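Local coordinates for NADH oxidoreductase (Mesorhizobium loti, PDB 3PI7), which probably binds NADPH and works as an NAD(P)H-dependent oxidoreductase, putatively a quinone reductase, built from a GroES-like fold and a Rossmann fold, at residues A[43-48]-A[123-128]; A[52-57]-A[129-134]; A[12-17]-A[328-333]; A[143-148]-A[344-349]. All coordinates share one frame; numbering follows the deposited sequence. Where two conformers were deposited one is given.

Contact 1: residues A[43-48]-A[123-128]; sequences AVPAPG and YAVAEA
Strand 123-127 belongs to the GroES-like part of the fold, and the proline-rich loop 43-48 runs along one side of it, laying Val44, Pro45 and Pro47 against Tyr123 and Val125. Every touch here is apolar; no hydrogen bond joins the two segments. At one end Val44 turns both methyls to the tyrosine. Its CG1 sits 4.0 Å from Tyr123 CB, at the root of the side chain, while its CG2 comes within 3.9 Å of Tyr123 CD1, reaching the ring obliquely. Because CG1 of Val44 lies opposite its own backbone N (chi1 171°), the two branches are spread along the tyrosine instead of one of them doing all the work.

Two residues on, Val125 does the same for the prolines. CG2 of Val125 presses on Pro45 CG at 3.6 Å, the closest approach of the contact, and the two side chains pass each other heading in opposite directions. The other methyl, CG1, faces Pro47 more loosely, 4.4 Å from its CA. Tyr123 and Val125 can share the job since both point to the same side of the strand; Ala124, between them, points away.

The strand itself is hydrogen-bonded to strand 51-56 through Ala124 with Ile54 and Ala126 with Val52. Leu53 of that strand also touches Val44. Trp117 lies against both Pro45 and Val125, and Met11 of strand 10-16 packs on Val44, Pro45 and Tyr123, tying the loop to the two-stranded antiparallel sheet of strands 10-16 and 37-43.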
# COMPACT_ATOMS: atom_id res chain seq x y z
N ALA A 43 33.57 -27.09 11.69
CA ALA A 43 34.38 -26.30 12.59
C ALA A 43 33.54 -25.24 13.29
O ALA A 43 32.61 -24.67 12.72
CB ALA A 43 35.50 -25.62 11.80
N VAL A 44 33.85 -25.02 14.57
CA VAL A 44 33.20 -23.99 15.35
C VAL A 44 33.71 -22.64 14.81
O VAL A 44 34.92 -22.45 14.68
CB VAL A 44 33.44 -24.17 16.87
CG1 VAL A 44 32.94 -22.96 17.67
CG2 VAL A 44 32.78 -25.46 17.37
N PRO A 45 32.81 -21.70 14.45
CA PRO A 45 33.27 -20.41 13.95
C PRO A 45 33.90 -19.54 15.02
O PRO A 45 33.71 -19.76 16.22
CB PRO A 45 31.99 -19.78 13.40
CG PRO A 45 30.91 -20.32 14.36
CD PRO A 45 31.33 -21.76 14.54
N ALA A 46 34.66 -18.55 14.58
CA ALA A 46 35.26 -17.52 15.44
C ALA A 46 34.43 -16.23 15.31
O ALA A 46 34.10 -15.82 14.20
CB ALA A 46 36.71 -17.27 15.04
N PRO A 47 34.05 -15.61 16.44
CA PRO A 47 33.30 -14.34 16.36
C PRO A 47 34.19 -13.22 15.87
O PRO A 47 35.38 -13.18 16.20
CB PRO A 47 32.89 -14.09 17.80
CG PRO A 47 33.95 -14.76 18.62
CD PRO A 47 34.36 -15.98 17.84
N GLY A 48 33.58 -12.32 15.11
CA GLY A 48 34.24 -11.10 14.65
C GLY A 48 34.35 -10.12 15.79
O GLY A 48 33.80 -10.36 16.87
N TYR A 123 27.01 -24.20 18.57
CA TYR A 123 27.53 -22.85 18.75
C TYR A 123 27.03 -21.97 17.62
O TYR A 123 27.11 -22.37 16.45
CB TYR A 123 29.08 -22.83 18.77
CG TYR A 123 29.62 -23.66 19.92
CD1 TYR A 123 29.73 -25.05 19.81
CD2 TYR A 123 29.89 -23.08 21.15
CE1 TYR A 123 30.07 -25.84 20.91
CE2 TYR A 123 30.25 -23.85 22.25
CZ TYR A 123 30.36 -25.23 22.12
OH TYR A 123 30.68 -26.00 23.19
N ALA A 124 26.56 -20.77 17.97
CA ALA A 124 26.07 -19.79 16.98
C ALA A 124 26.84 -18.51 17.15
O ALA A 124 27.50 -18.32 18.18
CB ALA A 124 24.58 -19.54 17.20
N VAL A 125 26.80 -17.65 16.14
CA VAL A 125 27.44 -16.34 16.25
C VAL A 125 26.35 -15.28 16.16
O VAL A 125 25.46 -15.38 15.30
CB VAL A 125 28.54 -16.13 15.18
CG1 VAL A 125 29.09 -14.70 15.23
CG2 VAL A 125 29.66 -17.14 15.34
N ALA A 126 26.40 -14.29 17.04
CA ALA A 126 25.48 -13.17 16.95
C ALA A 126 26.24 -11.91 17.21
O ALA A 126 27.28 -11.93 17.88
CB ALA A 126 24.33 -13.35 17.98
N GLU A 127 25.70 -10.79 16.75
CA GLU A 127 26.24 -9.47 17.14
C GLU A 127 26.01 -9.30 18.61
O GLU A 127 24.97 -9.74 19.11
CB GLU A 127 25.49 -8.34 16.38
CG GLU A 127 25.79 -8.34 14.90
CD GLU A 127 27.24 -8.05 14.53
OE1 GLU A 127 27.92 -7.33 15.30
OE2 GLU A 127 27.72 -8.63 13.54
N ALA A 128 26.96 -8.65 19.33
CA ALA A 128 26.74 -8.39 20.76
C ALA A 128 25.42 -7.65 20.95
O ALA A 128 24.61 -7.97 21.85
CB ALA A 128 27.90 -7.57 21.32

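Contact 2: residues A[52-57]-A[129-134]; sequences VLIKVN and AACIPL
The thiol of Cys131 meets Val52 and Ile54 in the hydrophobic interior of the GroES-like domain, where strands 51-56 and 131-133 face each other without pairing. All three residues are buried, and no hydrogen bond crosses between the segments. Val52 and Ile54 stand two apart on strand 51-56, so both look the same way, toward the cysteine.

The two make very different approaches. Val52 comes tip to tip: its CB-CG2 bond runs almost straight at the sulfur, Val52 CB, Val52 CG2 and Cys131 SG making an angle of 153°. With CG1 anti to the carbonyl carbon (chi1 -68°), CG2 is left in the crowded position between the backbone N and carbonyl carbon, and from there it points at the sulfur. Ile54 is met from the side. Its CD1 lies 4.3 Å from Cys131 SG, but the CG1-CD1 bond points past the sulfur, Ile54 CG1, Ile54 CD1 and Cys131 SG making an angle of 107°. The contact with Ile54 is accordingly the looser one.

Neighbouring strands fill in around this small cluster. Phe110 of strand 107-111 touches both Ile54 and Cys131, and Ile91 of strand 86-94 packs on Val52 and Ile54.

On the cysteine side the sulfur alone does the touching. Val52 CG2 stands 3.6 Å from Cys131 SG but 5.0 Å from Cys131 CB, and the two methyls that SG meets, Val52 CG2 and Ile54 CD1, are themselves 3.9 Å apart.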
# COMPACT_ATOMS: atom_id res chain seq x y z
N VAL A 52 29.70 -12.35 19.30
CA VAL A 52 29.88 -13.29 20.37
C VAL A 52 29.60 -14.68 19.85
O VAL A 52 28.81 -14.86 18.91
CB VAL A 52 29.00 -12.95 21.61
CG1 VAL A 52 29.48 -11.67 22.27
CG2 VAL A 52 27.52 -12.87 21.22
N LEU A 53 30.27 -15.65 20.44
CA LEU A 53 30.06 -17.07 20.13
C LEU A 53 29.24 -17.63 21.26
O LEU A 53 29.65 -17.57 22.44
CB LEU A 53 31.41 -17.79 20.03
CG LEU A 53 31.31 -19.24 19.66
CD1 LEU A 53 30.80 -19.41 18.20
CD2 LEU A 53 32.60 -19.96 19.88
N ILE A 54 28.08 -18.16 20.92
CA ILE A 54 27.15 -18.67 21.92
C ILE A 54 27.06 -20.19 21.88
O ILE A 54 26.80 -20.76 20.81
CB ILE A 54 25.75 -18.05 21.68
CG1 ILE A 54 25.78 -16.49 21.72
CG2 ILE A 54 24.75 -18.56 22.70
CD1 ILE A 54 25.10 -15.91 20.63
N LYS A 55 27.15 -20.82 23.06
CA LYS A 55 26.91 -22.24 23.23
C LYS A 55 25.42 -22.36 23.36
O LYS A 55 24.86 -21.93 24.37
CB LYS A 55 27.64 -22.79 24.48
CG LYS A 55 27.44 -24.28 24.63
CD LYS A 55 28.08 -24.89 25.89
CE LYS A 55 28.02 -26.41 25.72
NZ LYS A 55 29.04 -27.11 26.57
N VAL A 56 24.76 -22.86 22.30
CA VAL A 56 23.31 -22.90 22.23
C VAL A 56 22.71 -23.94 23.15
O VAL A 56 23.06 -25.13 23.08
CB VAL A 56 22.83 -23.14 20.76
CG1 VAL A 56 21.32 -23.05 20.68
CG2 VAL A 56 23.48 -22.15 19.80
N ASN A 57 21.75 -23.47 23.98
CA ASN A 57 21.01 -24.34 24.87
C ASN A 57 19.74 -24.82 24.17
O ASN A 57 19.47 -26.01 24.14
CB ASN A 57 20.69 -23.62 26.19
CG ASN A 57 19.90 -24.47 27.15
OD1 ASN A 57 20.03 -25.70 27.19
ND2 ASN A 57 19.10 -23.84 27.98
N ALA A 129 25.14 -6.72 20.03
CA ALA A 129 23.92 -5.89 20.05
C ALA A 129 22.66 -6.69 19.81
O ALA A 129 21.57 -6.16 20.03
CB ALA A 129 24.04 -4.79 19.00
N ALA A 130 22.78 -7.97 19.37
CA ALA A 130 21.59 -8.78 19.09
C ALA A 130 21.34 -9.77 20.23
O ALA A 130 20.58 -10.74 20.07
CB ALA A 130 21.78 -9.50 17.77
N CYS A 131 22.00 -9.55 21.38
CA CYS A 131 21.87 -10.41 22.54
C CYS A 131 21.17 -9.72 23.64
O CYS A 131 21.37 -8.53 23.85
CB CYS A 131 23.24 -10.89 23.01
SG CYS A 131 24.08 -11.91 21.80
N ILE A 132 20.39 -10.48 24.39
CA ILE A 132 19.72 -9.92 25.56
C ILE A 132 20.16 -10.73 26.75
O ILE A 132 19.73 -11.88 26.88
CB ILE A 132 18.17 -9.93 25.42
CG1 ILE A 132 17.66 -9.15 24.20
CG2 ILE A 132 17.49 -9.51 26.73
CD1 ILE A 132 16.15 -9.33 23.92
N PRO A 133 21.04 -10.18 27.62
CA PRO A 133 21.42 -10.94 28.81
C PRO A 133 20.17 -11.19 29.63
O PRO A 133 19.35 -10.29 29.85
CB PRO A 133 22.43 -10.04 29.51
CG PRO A 133 22.91 -9.07 28.43
CD PRO A 133 21.66 -8.85 27.61
N LEU A 134 19.96 -12.44 29.97
CA LEU A 134 18.76 -12.70 30.71
C LEU A 134 18.96 -12.43 32.16
O LEU A 134 20.07 -12.62 32.70
CB LEU A 134 18.31 -14.16 30.52
CG LEU A 134 18.13 -14.65 29.09
CD1 LEU A 134 17.77 -16.13 29.11
CD2 LEU A 134 17.07 -13.85 28.36

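Contact 3: residues A[12-17]-A[328-333]; sequences KALLLV and AEAIAW
No ring comes between Leu14 and its two partners, Ala330 and Ile331; the flat group at hand, the indole of Trp333, stays on the helix and takes no part across the contact. One face of that indole carries Ala332 CB, 3.5 Å above the plane and shifted toward the rim. At its edge, in plane, is Glu329 OE1. Glu329 and Trp333 are also joined through the backbone, Trp333 N giving its hydrogen to Glu329 O in a turn of the helix.

What joins the segments is a single leucine from strand 10-16 with its two methyls divided between neighbouring residues of helix 327-338. Leu14 CD1 meets Ala330 CB at 3.5 Å, tighter than carbons usually pack. Leu14 CD2 goes to the isoleucine, 3.8 Å from Ile331 CG1 and 3.9 Å from Ile331 CD1. The two side chains run antiparallel to one another there, and the leucine methyl lies beside the CG1-CD1 arm of the isoleucine. With CG opposite its own carbonyl carbon (chi1 -54°), Leu14 reaches out from the strand to the helix, and the small Ala330 lets it come close.

Leu327, at the start of the same helix, adds contacts to Leu14 and Lys12, and Leu37 of strand 37-43 touches Ile331. The contact thus lays helix 327-338 against the two-stranded antiparallel sheet of strands 10-16 and 37-43, whose first strand leads on to the potassium site at Asp19 and Tyr21.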
# COMPACT_ATOMS: atom_id res chain seq x y z
N LYS A 12 28.25 -30.18 15.99
CA LYS A 12 27.19 -30.67 15.14
C LYS A 12 26.27 -29.48 14.83
O LYS A 12 26.16 -28.57 15.65
CB LYS A 12 26.42 -31.87 15.71
CG LYS A 12 25.78 -31.73 17.07
CD LYS A 12 25.08 -33.05 17.44
CE LYS A 12 24.08 -32.94 18.57
NZ LYS A 12 24.73 -32.65 19.88
N ALA A 13 25.66 -29.49 13.65
CA ALA A 13 24.80 -28.40 13.20
C ALA A 13 23.90 -28.87 12.09
O ALA A 13 24.17 -29.93 11.51
CB ALA A 13 25.67 -27.23 12.72
N LEU A 14 22.83 -28.10 11.80
CA LEU A 14 21.89 -28.36 10.68
C LEU A 14 22.27 -27.37 9.60
O LEU A 14 22.00 -26.17 9.74
CB LEU A 14 20.42 -28.21 11.11
CG LEU A 14 20.00 -29.04 12.32
CD1 LEU A 14 18.54 -28.82 12.62
CD2 LEU A 14 20.30 -30.55 12.10
N LEU A 15 23.00 -27.86 8.60
CA LEU A 15 23.60 -27.04 7.56
C LEU A 15 22.73 -26.82 6.36
O LEU A 15 22.16 -27.76 5.83
CB LEU A 15 24.90 -27.67 7.10
CG LEU A 15 25.82 -28.15 8.20
CD1 LEU A 15 26.97 -28.93 7.61
CD2 LEU A 15 26.31 -26.98 9.05
N LEU A 16 22.73 -25.58 5.87
CA LEU A 16 21.98 -25.24 4.66
C LEU A 16 22.51 -25.98 3.46
O LEU A 16 23.72 -26.00 3.21
CB LEU A 16 22.06 -23.74 4.41
CG LEU A 16 21.32 -22.89 5.40
CD1 LEU A 16 21.88 -21.50 5.39
CD2 LEU A 16 19.80 -22.93 5.16
N VAL A 17 21.59 -26.60 2.70
CA VAL A 17 21.93 -27.33 1.48
C VAL A 17 21.85 -26.34 0.32
O VAL A 17 22.63 -26.42 -0.63
CB VAL A 17 20.96 -28.53 1.34
CG1 VAL A 17 21.00 -29.16 -0.05
CG2 VAL A 17 21.24 -29.57 2.40
N ALA A 328 19.92 -34.10 16.87
CA ALA A 328 20.14 -35.36 16.17
C ALA A 328 18.86 -35.91 15.54
O ALA A 328 18.95 -36.80 14.70
CB ALA A 328 20.73 -36.41 17.10
N GLU A 329 17.71 -35.45 16.01
CA GLU A 329 16.39 -35.86 15.52
C GLU A 329 15.74 -34.80 14.64
O GLU A 329 14.68 -35.08 14.10
CB GLU A 329 15.43 -36.15 16.71
CG GLU A 329 15.84 -37.30 17.62
CD GLU A 329 15.81 -38.68 16.99
OE1 GLU A 329 15.40 -38.82 15.80
OE2 GLU A 329 16.23 -39.62 17.68
N ALA A 330 16.30 -33.58 14.56
CA ALA A 330 15.65 -32.47 13.90
C ALA A 330 15.37 -32.69 12.40
O ALA A 330 14.26 -32.39 11.95
CB ALA A 330 16.46 -31.20 14.11
N ILE A 331 16.35 -33.21 11.64
CA ILE A 331 16.16 -33.41 10.19
C ILE A 331 14.99 -34.34 9.97
O ILE A 331 14.10 -34.07 9.15
CB ILE A 331 17.46 -33.94 9.51
CG1 ILE A 331 18.59 -32.88 9.59
CG2 ILE A 331 17.21 -34.38 8.04
CD1 ILE A 331 18.38 -31.66 8.84
N ALA A 332 14.95 -35.42 10.74
CA ALA A 332 13.90 -36.39 10.56
C ALA A 332 12.54 -35.94 11.06
O ALA A 332 11.56 -36.20 10.37
CB ALA A 332 14.27 -37.70 11.24
N TRP A 333 12.45 -35.30 12.24
CA TRP A 333 11.15 -35.11 12.85
C TRP A 333 10.64 -33.71 13.09
O TRP A 333 9.50 -33.57 13.55
CB TRP A 333 11.09 -35.89 14.18
CG TRP A 333 11.54 -37.32 14.03
CD1 TRP A 333 12.61 -37.90 14.64
CD2 TRP A 333 11.04 -38.29 13.10
NE1 TRP A 333 12.78 -39.19 14.19
CE2 TRP A 333 11.80 -39.46 13.26
CE3 TRP A 333 9.97 -38.30 12.17
CZ2 TRP A 333 11.58 -40.62 12.50
CZ3 TRP A 333 9.76 -39.44 11.40
CH2 TRP A 333 10.54 -40.59 11.59

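Contact 4: residues A[143-148]-A[344-349]; sequences GAAMIV and KVFIRP
Apolar packing comes first: the methyls of Ala144 and Ala145 bear on the ring of Phe346, where the loop ahead of helix 148-163 packs against the C-terminal strand 345-348. Ala144 CB stands 3.9 Å from Phe346 CE2, approaching obliquely, whereas Ala145 CB meets the ring at its edge, in plane, 4.0 Å from Phe346 CE2. The alanines are the middle pair of a type I beta turn from Gly143 to Met146, closed by a weak bond from Met146 N to Gly143 O; the turn presents both methyls to the strand.

The second kind of touch is against a charged chain. Lys344 leaves the backbone with CG roughly opposite N (chi1 -158°) and runs out extended beside Ala145. Its CE is 4.0 Å from Ala145 CB, and NZ is 3.3 Å from the same methyl, a contact with no bond in it.

Polar bonding of that ammonium lies with other residues: NZ hydrogen-bonds Asn62 OD1 and has a long, weak ion pair with Glu86 OE2. Glu86 OE1 in turn accepts from Val148 N, so the same carboxylate also holds the loop. A methionine in place of Lys344 would probably leave Asn62 OD1 without its donor and Glu86 without its distant positive partner.

The charge of this buried lysine is probably met mainly by Asn62 OD1, with weak help from Glu86, while Ala145 gives the ammonium an apolar neighbour.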
# COMPACT_ATOMS: atom_id res chain seq x y z
N GLY A 143 13.82 -17.57 27.28
CA GLY A 143 14.92 -16.99 26.53
C GLY A 143 15.02 -17.41 25.08
O GLY A 143 15.42 -16.59 24.26
N ALA A 144 14.69 -18.67 24.73
CA ALA A 144 14.88 -19.14 23.37
C ALA A 144 13.93 -18.52 22.37
O ALA A 144 14.25 -18.49 21.20
CB ALA A 144 14.76 -20.66 23.29
N ALA A 145 12.80 -17.99 22.83
CA ALA A 145 11.81 -17.37 21.96
C ALA A 145 11.48 -15.93 22.43
O ALA A 145 10.42 -15.42 22.12
CB ALA A 145 10.57 -18.22 21.93
N MSE A 146 12.43 -15.30 23.14
CA MSE A 146 12.23 -13.96 23.72
C MSE A 146 12.35 -12.84 22.68
O MSE A 146 11.83 -11.75 22.92
CB MSE A 146 13.21 -13.72 24.90
CG MSE A 146 13.02 -12.37 25.62
SE MSE A 146 14.32 -12.02 27.01
CE MSE A 146 13.54 -13.23 28.35
N ILE A 147 13.02 -13.05 21.56
CA ILE A 147 13.21 -11.95 20.63
C ILE A 147 12.21 -11.82 19.51
O ILE A 147 11.57 -10.78 19.44
CB ILE A 147 14.67 -11.98 20.05
CG1 ILE A 147 15.69 -11.75 21.18
CG2 ILE A 147 14.88 -10.97 18.88
CD1 ILE A 147 17.12 -12.05 20.76
N VAL A 148 12.14 -12.78 18.58
CA VAL A 148 11.41 -12.62 17.32
C VAL A 148 9.93 -12.34 17.54
O VAL A 148 9.48 -11.25 17.19
CB VAL A 148 11.62 -13.80 16.34
CG1 VAL A 148 10.77 -13.62 15.07
CG2 VAL A 148 13.11 -13.93 15.98
N LYS A 344 4.87 -24.02 19.81
CA LYS A 344 6.14 -23.80 19.13
C LYS A 344 7.07 -25.03 19.28
O LYS A 344 7.06 -25.71 20.31
CB LYS A 344 6.81 -22.55 19.73
CG LYS A 344 7.84 -21.89 18.84
CD LYS A 344 8.32 -20.57 19.43
CE LYS A 344 9.33 -19.96 18.50
NZ LYS A 344 9.57 -18.52 18.75
N VAL A 345 7.88 -25.30 18.24
CA VAL A 345 8.83 -26.40 18.24
C VAL A 345 10.23 -25.81 18.49
O VAL A 345 10.55 -24.75 17.96
CB VAL A 345 8.75 -27.24 16.93
CG1 VAL A 345 9.76 -28.38 16.92
CG2 VAL A 345 7.34 -27.79 16.71
N PHE A 346 11.02 -26.46 19.34
CA PHE A 346 12.39 -26.02 19.65
C PHE A 346 13.36 -27.12 19.30
O PHE A 346 12.98 -28.30 19.28
CB PHE A 346 12.53 -25.67 21.14
CG PHE A 346 11.68 -24.51 21.56
CD1 PHE A 346 10.34 -24.69 21.91
CD2 PHE A 346 12.18 -23.22 21.54
CE1 PHE A 346 9.53 -23.60 22.27
CE2 PHE A 346 11.39 -22.13 21.92
CZ PHE A 346 10.07 -22.33 22.27
N ILE A 347 14.61 -26.74 19.00
CA ILE A 347 15.70 -27.67 18.73
C ILE A 347 16.66 -27.58 19.92
O ILE A 347 17.02 -26.47 20.33
CB ILE A 347 16.37 -27.35 17.36
CG1 ILE A 347 15.37 -27.60 16.21
CG2 ILE A 347 17.65 -28.18 17.14
CD1 ILE A 347 15.83 -27.08 14.77
N ARG A 348 17.07 -28.74 20.48
CA ARG A 348 18.02 -28.79 21.58
C ARG A 348 19.32 -29.42 21.10
O ARG A 348 19.39 -30.64 20.89
CB ARG A 348 17.45 -29.53 22.79
CG ARG A 348 18.36 -29.43 24.01
CD ARG A 348 17.91 -30.36 25.12
NE ARG A 348 18.93 -30.44 26.16
CZ ARG A 348 18.87 -31.26 27.21
NH1 ARG A 348 17.84 -32.07 27.37
NH2 ARG A 348 19.84 -31.25 28.10
N PRO A 349 20.37 -28.61 20.90
CA PRO A 349 21.67 -29.18 20.47
C PRO A 349 22.32 -30.04 21.57
O PRO A 349 22.09 -29.77 22.78
CB PRO A 349 22.52 -27.93 20.18
CG PRO A 349 21.55 -26.81 20.03
CD PRO A 349 20.47 -27.14 21.04
OXT PRO A 349 23.04 -31.00 21.23

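Overall arrangement
Contacts 2, 3 and 4 are buried; contact 1 is only partly so. Contacts 1 and 2 share a sheet: strands 123-127 and 51-56 are bonded neighbours in it, with loop 43-48 packed on the first and strand 131-133 on the second. Contact 4 reaches that sheet through strand 345-348 and touches contact 2, Leu134 CD2 meeting Met146 SE. Contact 3 joins helix 327-338 to the two-stranded sheet, and meets contact 4 in a salt bridge, Lys12 NZ to Pro349 OXT. Contact 1 packs valine and proline on tyrosine and valine, contact 2 uses a thiol and contact 3 aliphatic branches alone; contact 4, closest to the chain's centre, sets two alanine methyls against a phenylalanine ring and a lysine chain.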